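Local coordinates for protein 26S proteasome regulatory subunit rpn10 (Schizosaccharomyces pombe, PDB 2X5N) that protects ubiquitin chains against disassembly by deubiquitinating enzymes and so promotes protein degradation, as a subunit of the 26S proteasome, at residues L8-S12 with F25-K29; P44-C48 with N102-R106; E121-I125 with A151-F155. One frame throughout, in Å; residues are numbered along the deposited sequence.

Contact 1 of 3, residues L8-S12 with F25-K29; sequences LIDNS and FEAQK
Gln28 reaches from helix 24-42 to the end of strand 3-9 and pairs its amide with the backbone of Asp10. Its CB is directed toward the strand, and CG, anti to the backbone N (chi1 155°), carries the chain on almost straight. On the way CG passes Ile9 CG2 at 4.1 Å, the two side chains crossing at about a right angle, and Gln28 CD comes to rest 3.7 Å from Ile9 CB. At the tip the amide divides its work. Its acceptor, OE1 of Gln28, takes the N-H of Asp10 at 2.8 Å, while its donor, NE2, gives a nearly straight bond of 2.9 Å to Asp10 O. That oxygen lies close to the plane of the glutamine amide, although NE2 itself stands above the plane of the Asp10 carbonyl.

The same carbonyl oxygen is met at the edge of the Phe25 ring, with CD1 of Phe25 3.5 Å from Asp10 O. Ile9 CD1 and Asn11 CB approach the ring obliquely, around CE1.

Asp10 turns its carboxylate elsewhere. OD1 accepts both the N-H of Ser12, closing an Asx turn, and the Ser12 hydroxyl, while OD2 is bound by Ser115 and Gly114. Asp10 and Ser12 thus stand at the end of the first strand, where many VWA domains carry the DxSxS metal motif, but Trp14 occupies the place of the second serine. With both polar backbone atoms of buried Asp10 satisfied by one side chain, the strand end is fixed to the helix as the chain leaves the sheet.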
ATOM      1  N   LEU A   8       0.983  -1.087   2.979  1.00  3.54           N
ATOM      2  CA  LEU A   8       1.942  -0.148   3.518  1.00  4.09           C
ATOM      3  C   LEU A   8       1.287   1.216   3.636  1.00  4.78           C
ATOM      4  O   LEU A   8       0.898   1.823   2.621  1.00  5.81           O
ATOM      5  CB  LEU A   8       3.153  -0.024   2.586  1.00  4.05           C
ATOM      6  CG  LEU A   8       4.263  -1.069   2.769  1.00  4.20           C
ATOM      7  CD1 LEU A   8       3.720  -2.510   2.753  1.00  5.47           C
ATOM      8  CD2 LEU A   8       5.327  -0.914   1.691  1.00  6.23           C
ATOM      9  N   ILE A   9       1.168   1.695   4.866  1.00  3.87           N
ATOM     10  CA  ILE A   9       0.561   3.000   5.131  1.00  4.80           C
ATOM     11  C   ILE A   9       1.639   4.042   5.357  1.00  3.82           C
ATOM     12  O   ILE A   9       2.694   3.770   5.933  1.00  4.79           O
ATOM     13  CB  ILE A   9      -0.442   2.977   6.314  1.00  4.89           C
ATOM     14  CG1 ILE A   9       0.182   2.528   7.649  1.00  6.10           C
ATOM     15  CG2 ILE A   9      -1.640   2.108   5.927  1.00  6.77           C
ATOM     16  CD1 ILE A   9      -0.740   2.741   8.786  1.00  7.61           C
ATOM     17  N   ASP A  10       1.362   5.236   4.859  1.00  3.67           N
ATOM     18  CA  ASP A  10       2.209   6.389   5.077  1.00  3.93           C
ATOM     19  C   ASP A  10       1.753   7.061   6.377  1.00  3.12           C
ATOM     20  O   ASP A  10       0.637   7.590   6.461  1.00  3.75           O
ATOM     21  CB  ASP A  10       2.118   7.314   3.856  1.00  3.89           C
ATOM     22  CG  ASP A  10       3.107   8.470   3.879  1.00  4.85           C
ATOM     23  OD1 ASP A  10       3.592   8.853   4.965  1.00  4.93           O
ATOM     24  OD2 ASP A  10       3.379   9.004   2.779  1.00  4.59           O
ATOM     25  N   ASN A  11       2.601   6.988   7.398  1.00  4.02           N
ATOM     26  CA  ASN A  11       2.365   7.707   8.663  1.00  4.95           C
ATOM     27  C   ASN A  11       3.418   8.787   8.880  1.00  4.68           C
ATOM     28  O   ASN A  11       3.811   9.048  10.022  1.00  5.98           O
ATOM     29  CB  ASN A  11       2.318   6.754   9.856  1.00  4.51           C
ATOM     30  CG  ASN A  11       3.628   6.053  10.089  1.00  4.24           C
ATOM     31  OD1 ASN A  11       4.334   5.722   9.145  1.00  5.76           O
ATOM     32  ND2 ASN A  11       3.947   5.781  11.359  1.00  5.21           N
ATOM     33  N   SER A  12       3.856   9.431   7.787  1.00  4.01           N
ATOM     34  CA  SER A  12       4.762  10.574   7.884  1.00  4.85           C
ATOM     35  C   SER A  12       4.025  11.853   8.265  1.00  4.96           C
ATOM     36  O   SER A  12       2.792  11.919   8.237  1.00  5.89           O
ATOM     37  CB  SER A  12       5.511  10.803   6.569  1.00  5.33           C
ATOM     38  OG  SER A  12       4.688  11.423   5.606  1.00  8.23           O
ATOM     39  N   PHE A  25      -4.000  11.018   6.591  1.00  5.59           N
ATOM     40  CA  PHE A  25      -3.790   9.783   7.313  1.00  5.00           C
ATOM     41  C   PHE A  25      -5.084   9.010   7.524  1.00  6.71           C
ATOM     42  O   PHE A  25      -5.130   7.791   7.296  1.00  6.17           O
ATOM     43  CB  PHE A  25      -3.130  10.027   8.661  1.00  6.61           C
ATOM     44  CG  PHE A  25      -2.858   8.747   9.362  1.00  6.91           C
ATOM     45  CD1 PHE A  25      -1.752   7.974   9.006  1.00  7.48           C
ATOM     46  CD2 PHE A  25      -3.764   8.221  10.252  1.00 10.37           C
ATOM     47  CE1 PHE A  25      -1.534   6.737   9.573  1.00  7.35           C
ATOM     48  CE2 PHE A  25      -3.535   6.979  10.839  1.00 14.19           C
ATOM     49  CZ  PHE A  25      -2.421   6.247  10.494  1.00 11.89           C
ATOM     50  N   GLU A  26      -6.128   9.707   7.967  0.54  5.04           N
ATOM     51  CA  GLU A  26      -7.385   9.058   8.302  0.54  6.03           C
ATOM     52  C   GLU A  26      -8.149   8.598   7.069  0.54  5.84           C
ATOM     53  O   GLU A  26      -8.866   7.599   7.089  0.54  8.51           O
ATOM     54  CB  GLU A  26      -8.232   9.994   9.147  0.54  6.39           C
ATOM     55  CG  GLU A  26      -7.727  10.111  10.581  0.54 10.60           C
ATOM     56  CD  GLU A  26      -7.873   8.798  11.329  0.54 16.58           C
ATOM     57  OE1 GLU A  26      -8.915   8.134  11.137  0.54 19.50           O
ATOM     58  OE2 GLU A  26      -6.952   8.427  12.091  0.54 18.73           O
ATOM     59  N   ALA A  27      -7.989   9.351   6.000  1.00  5.15           N
ATOM     60  CA  ALA A  27      -8.499   8.987   4.686  1.00  5.70           C
ATOM     61  C   ALA A  27      -7.966   7.662   4.191  1.00  4.45           C
ATOM     62  O   ALA A  27      -8.650   6.802   3.653  1.00  5.39           O
ATOM     63  CB  ALA A  27      -8.402  10.095   3.688  1.00  5.66           C
ATOM     64  N   GLN A  28      -6.662   7.551   4.376  1.00  7.18           N
ATOM     65  CA  GLN A  28      -5.930   6.357   4.036  1.00  7.86           C
ATOM     66  C   GLN A  28      -6.434   5.203   4.897  1.00  6.74           C
ATOM     67  O   GLN A  28      -6.654   4.088   4.411  1.00  6.85           O
ATOM     68  CB  GLN A  28      -4.416   6.628   4.244  1.00  5.58           C
ATOM     69  CG  GLN A  28      -3.588   5.426   4.515  1.00  8.20           C
ATOM     70  CD  GLN A  28      -2.197   5.842   4.863  1.00  6.17           C
ATOM     71  OE1 GLN A  28      -1.287   5.718   4.064  1.00  6.13           O
ATOM     72  NE2 GLN A  28      -2.028   6.387   6.070  1.00  6.10           N
ATOM     73  N   LYS A  29      -6.558   5.444   6.198  0.80  7.22           N
ATOM     74  CA  LYS A  29      -6.967   4.376   7.139  0.80  8.72           C
ATOM     75  C   LYS A  29      -8.293   3.692   6.743  0.80  7.05           C
ATOM     76  O   LYS A  29      -8.408   2.467   6.803  0.80  9.90           O
ATOM     77  CB  LYS A  29      -7.042   4.925   8.567  0.80 21.25           C
ATOM     78  CG  LYS A  29      -7.129   3.872   9.645  0.80 51.22           C
ATOM     79  CD  LYS A  29      -7.232   4.523  11.010  0.80 79.87           C
ATOM     80  CE  LYS A  29      -7.311   3.499  12.121  0.80106.12           C
ATOM     81  NZ  LYS A  29      -7.712   4.141  13.400  0.80129.67           N
TER

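Contact 2 of 3, residues P44-C48 with N102-R106. With SO4 (sulfate ion), chain B.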
ATOM      1  N   PRO A  44     -10.618 -17.538  -0.046  1.00  8.80           N
ATOM      2  CA  PRO A  44     -10.619 -17.906   1.372  1.00  9.61           C
ATOM      3  C   PRO A  44      -9.325 -18.022   2.134  1.00  7.51           C
ATOM      4  O   PRO A  44      -9.270 -18.030   3.355  1.00  7.51           O
ATOM      5  CB  PRO A  44     -11.613 -19.064   1.479  1.00 14.62           C
ATOM      6  CG  PRO A  44     -11.491 -19.711   0.141  1.00 14.85           C
ATOM      7  CD  PRO A  44     -11.253 -18.587  -0.862  1.00 10.62           C
ATOM      8  N   GLU A  45      -8.272 -18.201   1.342  1.00  7.27           N
ATOM      9  CA  GLU A  45      -6.925 -18.345   1.878  1.00  7.55           C
ATOM     10  C   GLU A  45      -6.059 -17.098   1.755  1.00  7.02           C
ATOM     11  O   GLU A  45      -4.900 -17.112   2.169  1.00  8.08           O
ATOM     12  CB  GLU A  45      -6.254 -19.531   1.220  1.00  9.37           C
ATOM     13  CG  GLU A  45      -6.846 -20.858   1.667  1.00 12.21           C
ATOM     14  CD  GLU A  45      -5.952 -21.992   1.300  0.79 15.96           C
ATOM     15  OE1 GLU A  45      -5.889 -22.277   0.106  1.00 19.44           O
ATOM     16  OE2 GLU A  45      -5.302 -22.569   2.195  0.64 16.39           O
ATOM     17  N   ASN A  46      -6.584 -16.017   1.191  1.00  5.44           N
ATOM     18  CA  ASN A  46      -5.787 -14.795   1.090  1.00  5.37           C
ATOM     19  C   ASN A  46      -5.535 -14.210   2.466  1.00  5.26           C
ATOM     20  O   ASN A  46      -6.382 -14.289   3.364  1.00  6.75           O
ATOM     21  CB  ASN A  46      -6.486 -13.763   0.221  1.00  5.65           C
ATOM     22  CG  ASN A  46      -6.371 -14.067  -1.252  1.00  6.06           C
ATOM     23  OD1 ASN A  46      -5.725 -15.031  -1.648  1.00  6.26           O
ATOM     24  ND2 ASN A  46      -6.985 -13.236  -2.080  1.00  5.86           N
ATOM     25  N   MET A  47      -4.363 -13.613   2.617  0.78  4.96           N
ATOM     26  CA  MET A  47      -3.950 -12.987   3.860  0.78  4.62           C
ATOM     27  C   MET A  47      -3.398 -11.614   3.545  0.78  3.16           C
ATOM     28  O   MET A  47      -2.840 -11.396   2.480  0.78  3.67           O
ATOM     29  CB  MET A  47      -2.809 -13.785   4.490  0.78  7.91           C
ATOM     30  CG  MET A  47      -3.129 -15.231   4.681  0.78 10.94           C
ATOM     31  SD  MET A  47      -3.979 -15.435   6.233  0.78 13.47           S
ATOM     32  CE  MET A  47      -2.588 -15.781   7.307  0.78 38.87           C
ATOM     33  N   CYS A  48      -3.500 -10.711   4.507  1.00  5.03           N
ATOM     34  CA  CYS A  48      -2.931  -9.375   4.454  1.00  4.43           C
ATOM     35  C   CYS A  48      -2.102  -9.044   5.664  1.00  3.97           C
ATOM     36  O   CYS A  48      -2.495  -9.415   6.769  1.00  4.95           O
ATOM     37  CB  CYS A  48      -3.916  -8.242   4.159  1.00  7.12           C
ATOM     38  SG  CYS A  48      -4.970  -8.433   2.767  1.00  6.23           S
ATOM     39  N   ASN A 102       1.863 -19.869   3.665  1.00  6.87           N
ATOM     40  CA  ASN A 102       1.360 -20.528   2.461  1.00  7.06           C
ATOM     41  C   ASN A 102       2.055 -19.953   1.237  1.00  5.82           C
ATOM     42  O   ASN A 102       1.674 -18.888   0.727  1.00  6.45           O
ATOM     43  CB  ASN A 102      -0.159 -20.356   2.372  1.00  7.49           C
ATOM     44  CG  ASN A 102      -0.749 -20.984   1.130  1.00  8.27           C
ATOM     45  OD1 ASN A 102      -0.039 -21.596   0.331  1.00  7.90           O
ATOM     46  ND2 ASN A 102      -2.054 -20.813   0.938  1.00 10.63           N
ATOM     47  N   LYS A 103       3.094 -20.641   0.781  1.00  5.36           N
ATOM     48  CA  LYS A 103       3.914 -20.097  -0.281  1.00  6.41           C
ATOM     49  C   LYS A 103       3.318 -20.257  -1.670  1.00  5.96           C
ATOM     50  O   LYS A 103       3.866 -19.749  -2.642  1.00  6.56           O
ATOM     51  CB  LYS A 103       5.335 -20.628  -0.156  1.00  8.62           C
ATOM     52  CG  LYS A 103       5.989 -19.970   1.072  1.00 14.31           C
ATOM     53  CD  LYS A 103       7.390 -20.412   1.353  1.00 16.89           C
ATOM     54  CE  LYS A 103       7.963 -19.649   2.558  1.00 13.33           C
ATOM     55  NZ  LYS A 103       7.273 -20.081   3.758  1.00 15.91           N
ATOM     56  N   ILE A 104       2.168 -20.920  -1.773  1.00  5.30           N
ATOM     57  CA  ILE A 104       1.432 -20.915  -3.036  1.00  5.88           C
ATOM     58  C   ILE A 104       0.886 -19.519  -3.317  1.00  4.95           C
ATOM     59  O   ILE A 104       0.696 -19.149  -4.468  1.00  6.69           O
ATOM     60  CB  ILE A 104       0.265 -21.938  -3.094  1.00  5.12           C
ATOM     61  CG1 ILE A 104       0.724 -23.327  -2.636  1.00  6.16           C
ATOM     62  CG2 ILE A 104      -0.291 -22.002  -4.519  1.00  6.64           C
ATOM     63  CD1 ILE A 104      -0.336 -24.399  -2.743  1.00  8.76           C
ATOM     64  N   GLN A 105       0.648 -18.742  -2.270  1.00  5.43           N
ATOM     65  CA  GLN A 105       0.201 -17.369  -2.480  1.00  5.31           C
ATOM     66  C   GLN A 105       1.182 -16.564  -3.323  1.00  5.04           C
ATOM     67  O   GLN A 105       2.370 -16.534  -3.049  1.00  5.35           O
ATOM     68  CB  GLN A 105       0.051 -16.672  -1.124  1.00  4.72           C
ATOM     69  CG  GLN A 105      -1.153 -17.063  -0.287  1.00  6.72           C
ATOM     70  CD  GLN A 105      -1.085 -16.404   1.054  1.00  6.26           C
ATOM     71  OE1 GLN A 105      -0.113 -16.566   1.795  1.00  9.13           O
ATOM     72  NE2 GLN A 105      -2.032 -15.537   1.312  1.00  9.30           N
ATOM     73  N   ARG A 106       0.638 -15.876  -4.317  1.00  4.94           N
ATOM     74  CA  ARG A 106       1.351 -14.834  -5.022  1.00  4.80           C
ATOM     75  C   ARG A 106       1.689 -13.711  -4.056  1.00  4.60           C
ATOM     76  O   ARG A 106       1.125 -13.631  -2.966  1.00  5.29           O
ATOM     77  CB  ARG A 106       0.482 -14.290  -6.155  1.00  5.12           C
ATOM     78  CG  ARG A 106       0.033 -15.338  -7.185  1.00  6.42           C
ATOM     79  CD  ARG A 106      -1.131 -14.802  -7.984  1.00  9.90           C
ATOM     80  NE  ARG A 106      -1.751 -15.756  -8.911  1.00 10.06           N
ATOM     81  CZ  ARG A 106      -1.336 -15.968 -10.152  1.00 12.31           C
ATOM     82  NH1 ARG A 106      -0.259 -15.341 -10.611  1.00 15.43           N
ATOM     83  NH2 ARG A 106      -1.982 -16.828 -10.927  1.00 12.13           N
TER
HETATM   84  S   SO4 B1194      -4.928 -18.048  -8.751  0.85  9.24           S
HETATM   85  O1  SO4 B1194      -4.556 -17.770 -10.138  0.92 13.73           O
HETATM   86  O2  SO4 B1194      -6.319 -17.617  -8.512  0.74  9.75           O
HETATM   87  O3  SO4 B1194      -4.816 -19.486  -8.557  0.80 11.17           O
HETATM   88  O4  SO4 B1194      -3.992 -17.362  -7.910  1.00  9.17           O
HETATM   89  O   HOH W   1      -3.404 -22.753  -0.959  1.00 12.15           O
HETATM   90  O   HOH W   2      -3.329 -19.196   3.260  1.00 14.01           O
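A type I beta turn from Asn102 to Gln105, just before strand 106-113, faces Glu45, Asn46 and Met47, where the chain leads into strand 47-52, and water does much of the joining. The turn carries an Asx turn within it: Asn102 OD1 accepts the N-H of Ile104 at 3.1 Å, from above its carbonyl plane. With CG of Asn102 anti to the backbone N (chi1 179°), the amide is carried out toward Glu45, and its ND2 end faces that residue. The carboxylate and amide planes are 42° apart, and Asn102 ND2 stays 3.9 Å from Glu45 OE2, too far for a direct bond. Two waters fill in. Both accept from ND2; one donates to Glu45 OE1 at 2.7 Å, the other to the backbone oxygen, Glu45 O, at 2.8 Å. With an alanine at Asn102, both waters would probably lose their link to the turn, and the N-H of Ile104 its side-chain acceptor.

Gln105 makes the closer approach, its extended chain crossing Met47 at about a right angle. Gln105 NE2 lies 3.6 Å from Met47 CG, and it also nears the backbone N of Met47, but both are donors; the amide is instead weakly bonded to Glu3 O. Next in the chain, and apart from the contact with 44-48, Arg106 grips a sulfate, probably from the crystallisation liquor, with one edge of its guanidinium. NE of Arg106 bonds sulfate O4 almost straight at 2.9 Å, NH2 donates to O1, and Leu2 N is a further donor.

The contact thus bridges the leading ends of strands 47-52 and 106-113 across strand 3-9, which lies between them in the sheet, while Cys48 packs on helix 24-42.

Contact 3 of 3, residues E121-I125 with A151-F155; sequences EKNLI and ALQHF. With SO4 (sulfate ion), chain C.
Glu121 and His154 provide the polar link between the first turns of helices 121-133 and 151-159. Extended from CG anti to the backbone N (chi1 -175°), Glu121 brings OE2 to the edge of the imidazole, near its plane, where His154 ND1 donates to it. The separation of 2.5 Å is very short, so its exact length is doubtful; carboxylate and ring are turned 30° apart.

The apolar pairs centre on buried Leu124 and Phe155. Leu124 splits its branches, CD1 touching Ala151 CB at 4.0 Å while CD2 meets Phe155 CD1 at the same distance.

Two further contacts set side chains against backbone carbonyls. Ile125 CD1 lies 3.6 Å from His154 O, and Leu124 O sits near the plane of the Phe155 ring, 3.2 Å from CD1 of Phe155.

At the N-terminal end of helix 121-133, the N-H of Glu121 donates to O2 of a sulfate ion, probably from the crystallisation liquor.

The segment axes come within 9.4 Å and cross at -26°, nearly parallel in direction. Such neighbouring helices, each linking successive parallel strands on one face of the sheet, are typical of the Rossmann-like alpha/beta fold of VWA domains.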
ATOM      1  N   GLU A 121      14.861   8.903  -9.186  1.00 34.71           N
ATOM      2  CA  GLU A 121      14.169   8.073 -10.157  1.00 47.66           C
ATOM      3  C   GLU A 121      14.984   6.845 -10.550  1.00 44.27           C
ATOM      4  O   GLU A 121      14.431   5.769 -10.681  1.00 30.14           O
ATOM      5  CB  GLU A 121      13.736   8.855 -11.399  1.00 62.90           C
ATOM      6  CG  GLU A 121      12.909   7.993 -12.349  1.00 65.22           C
ATOM      7  CD  GLU A 121      12.013   8.790 -13.275  0.68 52.67           C
ATOM      8  OE1 GLU A 121      11.837  10.006 -13.055  0.75 49.58           O
ATOM      9  OE2 GLU A 121      11.473   8.186 -14.223  0.97 47.77           O
ATOM     10  N   LYS A 122      16.290   7.009 -10.730  1.00 52.05           N
ATOM     11  CA  LYS A 122      17.146   5.881 -11.078  1.00 62.64           C
ATOM     12  C   LYS A 122      16.973   4.776 -10.041  1.00 35.43           C
ATOM     13  O   LYS A 122      16.778   3.615 -10.383  1.00 24.16           O
ATOM     14  CB  LYS A 122      18.609   6.311 -11.162  1.00102.71           C
ATOM     15  CG  LYS A 122      19.579   5.149 -11.062  1.00135.36           C
ATOM     16  CD  LYS A 122      20.906   5.458 -11.724  1.00162.47           C
ATOM     17  CE  LYS A 122      20.819   5.298 -13.229  1.00186.58           C
ATOM     18  NZ  LYS A 122      22.130   4.889 -13.788  1.00212.74           N
ATOM     19  N   ASN A 123      17.049   5.152  -8.774  1.00 30.26           N
ATOM     20  CA  ASN A 123      16.680   4.253  -7.682  1.00 21.36           C
ATOM     21  C   ASN A 123      15.302   3.613  -7.655  1.00 15.57           C
ATOM     22  O   ASN A 123      15.151   2.439  -7.351  1.00 15.14           O
ATOM     23  CB  ASN A 123      17.364   4.507  -6.326  1.00 23.91           C
ATOM     24  CG  ASN A 123      18.879   4.499  -6.421  1.00 29.78           C
ATOM     25  OD1 ASN A 123      19.498   3.440  -6.479  1.00 30.13           O
ATOM     26  ND2 ASN A 123      19.481   5.678  -6.427  1.00 37.42           N
ATOM     27  N   LEU A 124      14.298   4.424  -7.986  1.00 20.04           N
ATOM     28  CA  LEU A 124      12.927   3.944  -8.096  1.00 34.45           C
ATOM     29  C   LEU A 124      12.823   2.871  -9.170  1.00 20.22           C
ATOM     30  O   LEU A 124      12.131   1.879  -8.989  1.00 17.00           O
ATOM     31  CB  LEU A 124      11.970   5.091  -8.427  1.00 71.90           C
ATOM     32  CG  LEU A 124      11.406   5.890  -7.256  1.00104.20           C
ATOM     33  CD1 LEU A 124      10.458   6.959  -7.768  1.00128.07           C
ATOM     34  CD2 LEU A 124      10.700   4.974  -6.274  1.00127.09           C
ATOM     35  N   ILE A 125      13.508   3.057 -10.295  1.00 19.66           N
ATOM     36  CA  ILE A 125      13.392   2.095 -11.387  1.00 20.99           C
ATOM     37  C   ILE A 125      14.111   0.800 -11.032  1.00 15.14           C
ATOM     38  O   ILE A 125      13.617  -0.282 -11.331  1.00 14.11           O
ATOM     39  CB  ILE A 125      13.940   2.645 -12.713  1.00 40.48           C
ATOM     40  CG1 ILE A 125      13.143   3.877 -13.152  1.00 61.59           C
ATOM     41  CG2 ILE A 125      13.896   1.567 -13.784  1.00 47.40           C
ATOM     42  CD1 ILE A 125      11.645   3.672 -13.172  1.00 79.07           C
ATOM     43  N   ALA A 151       7.168  10.263 -11.786  1.00 65.58           N
ATOM     44  CA  ALA A 151       8.161   9.268 -11.405  1.00 63.97           C
ATOM     45  C   ALA A 151       7.489   7.952 -11.038  1.00 38.24           C
ATOM     46  O   ALA A 151       7.993   6.879 -11.343  1.00 29.25           O
ATOM     47  CB  ALA A 151       8.998   9.774 -10.244  1.00 88.35           C
ATOM     48  N   LEU A 152       6.346   8.030 -10.375  1.00 33.91           N
ATOM     49  CA  LEU A 152       5.656   6.814  -9.966  1.00 36.14           C
ATOM     50  C   LEU A 152       5.040   6.074 -11.150  1.00 22.19           C
ATOM     51  O   LEU A 152       4.888   4.857 -11.098  1.00 16.73           O
ATOM     52  CB  LEU A 152       4.613   7.113  -8.891  1.00 60.96           C
ATOM     53  CG  LEU A 152       5.226   7.323  -7.505  1.00 81.72           C
ATOM     54  CD1 LEU A 152       4.169   7.702  -6.485  1.00 97.04           C
ATOM     55  CD2 LEU A 152       5.969   6.073  -7.063  1.00 99.91           C
ATOM     56  N   GLN A 153       4.693   6.788 -12.218  1.00 20.21           N
ATOM     57  CA  GLN A 153       4.174   6.122 -13.408  1.00 22.61           C
ATOM     58  C   GLN A 153       5.280   5.288 -14.042  1.00 19.13           C
ATOM     59  O   GLN A 153       5.055   4.160 -14.466  1.00 15.45           O
ATOM     60  CB  GLN A 153       3.614   7.130 -14.419  1.00 31.51           C
ATOM     61  CG  GLN A 153       3.049   6.495 -15.689  1.00 33.64           C
ATOM     62  CD  GLN A 153       1.812   5.656 -15.438  1.00 28.68           C
ATOM     63  OE1 GLN A 153       0.819   6.146 -14.909  1.00 21.97           O
ATOM     64  NE2 GLN A 153       1.860   4.389 -15.832  1.00 32.93           N
ATOM     65  N   HIS A 154       6.490   5.838 -14.104  1.00 19.96           N
ATOM     66  CA  HIS A 154       7.618   5.090 -14.638  1.00 22.98           C
ATOM     67  C   HIS A 154       7.952   3.874 -13.769  1.00 17.58           C
ATOM     68  O   HIS A 154       8.300   2.818 -14.274  1.00 15.05           O
ATOM     69  CB  HIS A 154       8.846   5.993 -14.752  1.00 32.85           C
ATOM     70  CG  HIS A 154       8.614   7.218 -15.583  1.00 40.74           C
ATOM     71  ND1 HIS A 154       9.274   8.408 -15.360  1.00 42.74           N
ATOM     72  CD2 HIS A 154       7.782   7.439 -16.629  1.00 47.11           C
ATOM     73  CE1 HIS A 154       8.871   9.305 -16.243  1.00 48.30           C
ATOM     74  NE2 HIS A 154       7.964   8.743 -17.022  1.00 46.97           N
ATOM     75  N   PHE A 155       7.852   4.038 -12.460  1.00 15.59           N
ATOM     76  CA  PHE A 155       8.053   2.950 -11.514  1.00 14.33           C
ATOM     77  C   PHE A 155       7.058   1.806 -11.779  1.00 12.23           C
ATOM     78  O   PHE A 155       7.437   0.636 -11.907  1.00  9.89           O
ATOM     79  CB  PHE A 155       7.888   3.500 -10.097  1.00 14.18           C
ATOM     80  CG  PHE A 155       7.860   2.434  -9.011  1.00  9.95           C
ATOM     81  CD1 PHE A 155       9.020   1.985  -8.404  1.00 12.08           C
ATOM     82  CD2 PHE A 155       6.659   1.897  -8.596  1.00 13.42           C
ATOM     83  CE1 PHE A 155       8.988   1.027  -7.414  1.00 14.01           C
ATOM     84  CE2 PHE A 155       6.617   0.933  -7.605  1.00 16.67           C
ATOM     85  CZ  PHE A 155       7.771   0.494  -7.019  1.00 14.36           C
TER
HETATM   86  S   SO4 C1195      15.760  12.503 -10.263  0.55 18.97           S
HETATM   87  O1  SO4 C1195      15.639  13.179 -11.549  0.89 20.73           O
HETATM   88  O2  SO4 C1195      14.745  11.466 -10.168  0.70 18.96           O
HETATM   89  O3  SO4 C1195      15.567  13.461  -9.179  0.36 18.61           O
HETATM   90  O4  SO4 C1195      17.111  11.941 -10.166  0.69 22.17           O

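From the N terminus, strand 3-9 runs into a loop that contact 1 closes, bringing the start of helix 24-42 back to the strand's end after 12 intervening residues. That helix leads to strand 47-52, whose beginning enters contact 2; this contact closes a much longer excursion of 53 residues and ties the entry of strand 106-113 to that of strand 47-52, two places away in the sheet. Contacts 1 and 2 lie on opposite sides of the chain's centre, about 24 Å apart between centres. Contact 3 then joins helices 121-133 and 151-159 after the intervening strand 136-143. The three loops follow in series, none nested or crossed, tying sheet to helix, strand entries together, and helix to helix.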